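Local coordinates for protein restriction endonuclease R.BpuJI (Bacillus pumilus, PDB 2VLA) that recognises its specific DNA sequence through this N-terminal domain, as part of a larger restriction endonuclease that probably cleaves DNA, at residues G78-R92 / S268-V280. Residues are numbered along the deposited sequence; the frame is centred on the assembly and turned at random.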
# COMPACT_ATOMS: atom_id res chain seq x y z
N GLY A 78 -7.17 1.45 6.66
CA GLY A 78 -7.23 2.62 7.55
C GLY A 78 -8.65 3.10 7.84
O GLY A 78 -8.93 4.30 7.72
N MET A 79 -9.51 2.20 8.29
CA MET A 79 -10.93 2.49 8.38
C MET A 79 -11.40 2.87 9.79
O MET A 79 -12.52 3.34 9.96
CB MET A 79 -11.75 1.32 7.84
CG MET A 79 -11.49 1.06 6.37
SD MET A 79 -12.53 -0.19 5.65
CE MET A 79 -14.02 0.78 5.41
N PHE A 80 -10.56 2.64 10.78
CA PHE A 80 -10.85 3.07 12.15
C PHE A 80 -9.56 3.39 12.89
O PHE A 80 -8.48 3.08 12.42
CB PHE A 80 -11.66 1.99 12.91
CG PHE A 80 -10.92 0.68 13.10
CD1 PHE A 80 -10.07 0.48 14.18
CD2 PHE A 80 -11.14 -0.38 12.25
CE1 PHE A 80 -9.44 -0.75 14.39
CE2 PHE A 80 -10.49 -1.61 12.44
CZ PHE A 80 -9.65 -1.78 13.51
N TYR A 81 -9.69 4.04 14.04
CA TYR A 81 -8.54 4.36 14.88
C TYR A 81 -9.00 4.40 16.32
O TYR A 81 -10.19 4.38 16.60
CB TYR A 81 -7.91 5.70 14.47
CG TYR A 81 -8.76 6.91 14.80
CD1 TYR A 81 -9.76 7.33 13.94
CD2 TYR A 81 -8.56 7.63 15.96
CE1 TYR A 81 -10.54 8.42 14.22
CE2 TYR A 81 -9.33 8.73 16.26
CZ TYR A 81 -10.31 9.12 15.39
OH TYR A 81 -11.09 10.23 15.69
N GLU A 82 -8.04 4.40 17.23
CA GLU A 82 -8.34 4.45 18.66
C GLU A 82 -7.88 5.75 19.27
O GLU A 82 -6.81 6.26 18.92
CB GLU A 82 -7.67 3.29 19.38
CG GLU A 82 -7.63 3.45 20.90
CD GLU A 82 -7.05 2.25 21.60
OE1 GLU A 82 -6.89 1.19 20.94
OE2 GLU A 82 -6.77 2.35 22.81
N ASP A 83 -8.68 6.29 20.17
CA ASP A 83 -8.25 7.42 21.00
C ASP A 83 -8.87 7.33 22.38
O ASP A 83 -10.08 7.12 22.53
CB ASP A 83 -8.64 8.74 20.35
CG ASP A 83 -8.09 9.94 21.10
OD1 ASP A 83 -6.84 10.10 21.12
OD2 ASP A 83 -8.89 10.70 21.68
N ASP A 84 -8.03 7.48 23.40
CA ASP A 84 -8.48 7.34 24.79
C ASP A 84 -9.41 6.14 24.96
O ASP A 84 -10.48 6.26 25.55
N GLU A 85 -9.01 5.00 24.41
CA GLU A 85 -9.66 3.73 24.72
C GLU A 85 -11.03 3.58 24.05
O GLU A 85 -11.82 2.71 24.42
N VAL A 86 -11.30 4.43 23.06
CA VAL A 86 -12.52 4.30 22.27
C VAL A 86 -12.16 4.18 20.78
O VAL A 86 -11.23 4.83 20.30
CB VAL A 86 -13.46 5.50 22.49
CG1 VAL A 86 -14.73 5.35 21.67
CG2 VAL A 86 -13.80 5.66 23.99
N ILE A 87 -12.87 3.32 20.06
CA ILE A 87 -12.64 3.12 18.63
C ILE A 87 -13.58 3.98 17.81
O ILE A 87 -14.79 3.99 18.06
CB ILE A 87 -12.83 1.64 18.22
CG1 ILE A 87 -11.98 0.73 19.11
CG2 ILE A 87 -12.48 1.44 16.75
CD1 ILE A 87 -10.51 1.13 19.18
N PHE A 88 -13.01 4.74 16.87
CA PHE A 88 -13.77 5.67 16.04
C PHE A 88 -13.65 5.30 14.57
O PHE A 88 -12.62 4.78 14.15
CB PHE A 88 -13.20 7.09 16.20
CG PHE A 88 -13.38 7.66 17.59
CD1 PHE A 88 -14.53 8.34 17.93
CD2 PHE A 88 -12.39 7.52 18.53
CE1 PHE A 88 -14.70 8.86 19.21
CE2 PHE A 88 -12.54 8.06 19.81
CZ PHE A 88 -13.70 8.72 20.15
N PRO A 89 -14.66 5.66 13.76
CA PRO A 89 -14.49 5.59 12.31
C PRO A 89 -13.45 6.60 11.84
O PRO A 89 -13.40 7.69 12.38
CB PRO A 89 -15.87 5.97 11.77
CG PRO A 89 -16.80 5.92 12.95
CD PRO A 89 -15.97 6.20 14.14
N SER A 90 -12.64 6.24 10.87
CA SER A 90 -11.61 7.17 10.37
C SER A 90 -12.20 8.17 9.40
O SER A 90 -13.32 8.01 8.91
CB SER A 90 -10.51 6.42 9.67
OG SER A 90 -11.00 5.83 8.48
N GLY A 91 -11.42 9.20 9.08
CA GLY A 91 -11.78 10.15 8.03
C GLY A 91 -12.05 9.45 6.69
O GLY A 91 -12.96 9.85 5.95
N ARG A 92 -11.24 8.46 6.35
CA ARG A 92 -11.41 7.78 5.08
C ARG A 92 -12.74 7.04 5.04
O ARG A 92 -13.47 7.10 4.03
CB ARG A 92 -10.27 6.81 4.83
CG ARG A 92 -10.29 6.22 3.44
CD ARG A 92 -9.12 5.31 3.15
NE ARG A 92 -7.87 6.07 3.03
CZ ARG A 92 -6.75 5.81 3.70
NH1 ARG A 92 -6.71 4.81 4.57
NH2 ARG A 92 -5.68 6.54 3.51
N SER A 268 3.92 5.41 20.35
CA SER A 268 3.57 6.63 19.63
C SER A 268 3.65 6.42 18.11
O SER A 268 2.85 6.96 17.36
CB SER A 268 4.49 7.76 20.04
OG SER A 268 4.26 8.17 21.38
N PHE A 269 4.64 5.67 17.68
CA PHE A 269 4.84 5.41 16.26
C PHE A 269 3.57 4.88 15.62
O PHE A 269 3.11 5.41 14.62
CB PHE A 269 5.98 4.42 16.07
CG PHE A 269 6.20 4.02 14.65
CD1 PHE A 269 6.81 4.86 13.77
CD2 PHE A 269 5.79 2.77 14.20
CE1 PHE A 269 7.05 4.47 12.47
CE2 PHE A 269 6.00 2.40 12.89
CZ PHE A 269 6.63 3.26 12.03
N PHE A 270 3.01 3.83 16.20
CA PHE A 270 1.85 3.20 15.59
C PHE A 270 0.60 4.06 15.70
O PHE A 270 -0.20 4.09 14.79
CB PHE A 270 1.62 1.82 16.19
CG PHE A 270 2.68 0.83 15.81
CD1 PHE A 270 2.78 0.37 14.51
CD2 PHE A 270 3.60 0.39 16.74
CE1 PHE A 270 3.77 -0.50 14.15
CE2 PHE A 270 4.57 -0.50 16.39
CZ PHE A 270 4.65 -0.96 15.09
N LYS A 271 0.48 4.81 16.80
CA LYS A 271 -0.66 5.70 16.97
C LYS A 271 -0.60 6.86 15.99
O LYS A 271 -1.61 7.20 15.35
CB LYS A 271 -0.73 6.23 18.40
CG LYS A 271 -2.00 6.97 18.71
N ASP A 272 0.57 7.49 15.88
CA ASP A 272 0.76 8.61 14.99
C ASP A 272 0.61 8.17 13.54
O ASP A 272 0.06 8.91 12.72
CB ASP A 272 2.14 9.23 15.19
CG ASP A 272 2.34 9.83 16.57
OD1 ASP A 272 1.34 10.10 17.27
OD2 ASP A 272 3.51 10.05 16.94
N TRP A 273 1.12 6.98 13.21
CA TRP A 273 0.94 6.47 11.84
C TRP A 273 -0.55 6.37 11.50
O TRP A 273 -0.99 6.78 10.44
CB TRP A 273 1.61 5.11 11.63
CG TRP A 273 1.07 4.46 10.38
CD1 TRP A 273 0.08 3.51 10.30
CD2 TRP A 273 1.39 4.81 9.03
NE1 TRP A 273 -0.21 3.23 8.98
CE2 TRP A 273 0.57 4.02 8.18
CE3 TRP A 273 2.30 5.71 8.46
CZ2 TRP A 273 0.65 4.11 6.82
CZ3 TRP A 273 2.36 5.80 7.12
CH2 TRP A 273 1.53 5.03 6.29
N GLN A 274 -1.33 5.81 12.42
CA GLN A 274 -2.74 5.58 12.13
C GLN A 274 -3.49 6.91 11.92
O GLN A 274 -4.37 7.02 11.07
CB GLN A 274 -3.40 4.75 13.22
CG GLN A 274 -4.78 4.20 12.84
CD GLN A 274 -4.71 3.08 11.81
OE1 GLN A 274 -3.62 2.62 11.46
NE2 GLN A 274 -5.87 2.61 11.33
N GLN A 275 -3.10 7.93 12.68
CA GLN A 275 -3.70 9.26 12.56
C GLN A 275 -3.35 9.92 11.22
O GLN A 275 -4.18 10.58 10.60
CB GLN A 275 -3.24 10.16 13.71
CG GLN A 275 -3.65 11.62 13.56
CD GLN A 275 -5.16 11.83 13.57
OE1 GLN A 275 -5.90 11.11 14.26
NE2 GLN A 275 -5.63 12.84 12.83
N TYR A 276 -2.09 9.77 10.80
CA TYR A 276 -1.68 10.26 9.49
C TYR A 276 -2.43 9.54 8.36
O TYR A 276 -2.96 10.17 7.44
CB TYR A 276 -0.16 10.07 9.31
CG TYR A 276 0.24 10.05 7.87
CD1 TYR A 276 0.27 11.21 7.12
CD2 TYR A 276 0.56 8.86 7.25
CE1 TYR A 276 0.58 11.16 5.78
CE2 TYR A 276 0.86 8.81 5.93
CZ TYR A 276 0.86 9.94 5.18
OH TYR A 276 1.15 9.87 3.85
N TYR A 277 -2.46 8.23 8.42
CA TYR A 277 -2.90 7.40 7.28
C TYR A 277 -4.40 7.35 7.13
O TYR A 277 -4.90 7.32 6.02
CB TYR A 277 -2.36 5.99 7.44
CG TYR A 277 -2.73 5.05 6.29
CD1 TYR A 277 -2.19 5.24 5.03
CD2 TYR A 277 -3.56 3.96 6.48
CE1 TYR A 277 -2.49 4.41 4.00
CE2 TYR A 277 -3.84 3.11 5.46
CZ TYR A 277 -3.31 3.34 4.22
OH TYR A 277 -3.60 2.47 3.18
N SER A 278 -5.12 7.37 8.25
CA SER A 278 -6.55 7.10 8.24
C SER A 278 -7.42 8.36 8.19
O SER A 278 -8.57 8.30 7.75
CB SER A 278 -6.93 6.29 9.46
OG SER A 278 -7.00 7.10 10.62
N ASN A 279 -6.86 9.50 8.62
CA ASN A 279 -7.65 10.69 8.97
C ASN A 279 -7.19 11.91 8.21
O ASN A 279 -6.14 11.91 7.63
CB ASN A 279 -7.54 11.00 10.48
CG ASN A 279 -8.32 10.02 11.35
OD1 ASN A 279 -9.23 9.36 10.88
ND2 ASN A 279 -7.94 9.91 12.63
N VAL A 280 -8.00 12.97 8.23
CA VAL A 280 -7.69 14.18 7.47
C VAL A 280 -6.81 15.13 8.27
O VAL A 280 -7.05 15.38 9.45
CB VAL A 280 -8.97 14.91 7.06
CG1 VAL A 280 -8.64 16.14 6.23
CG2 VAL A 280 -9.90 13.96 6.29
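The beta-hairpin of strands 80-83 and 86-89 lies against the last turns of helix 263-278, the N-to-C directions of strand 80-83 and the helix segment 134° apart and their axes 8.7 Å apart at closest approach, while Gly91, at the start of the next helix, meets Asn279. The contact illustrates how a hairpin linking helix 62-76 to helix 91-99 can be tied, at its first strand and just beyond its second, to a third helix, here the closing one of the DNA-recognition domain. At the entry to the hairpin, Gln274 points its amide nitrogen at the backbone: NE2 donates to Phe80 O at 2.9 Å, nearly in line with the carbonyl and close to the amide plane, and also reaches Gly74 O. Its chain gets there by bending at chi2 (71°). At the exit, the N-terminus of helix 91-99 meets the C-terminus of helix 263-278, and two successive amides are taken up: Arg92 N donates to Ser278 O (3.0 Å) and Gly91 N to Asn279 OD1 (2.8 Å). The other end of the Asn279 amide lies over one face of the Tyr81 ring, ND2 standing 3.3 Å above its plane toward the rim, with the two planes 83° apart; the same nitrogen donates to Gln275 OE1. Replacing Asn279 by alanine would probably cost Gly91 N this acceptor and the Tyr81 ring its polar neighbour. Gly78 has positive phi, which favours glycine, and a CB there would probably collide with Tyr277 CD2 and Arg92 NH1. Arg92 itself is held by a salt bridge to Asp108 and by Phe77 O, while Tyr277 OH bonds Leu76 O. Between the two side chains lies a cation-pi contact, Arg92 CZ over the ring face, 4.3 Å from the Tyr277 centroid, and NH1 within 3.5 Å of Tyr277 CE2.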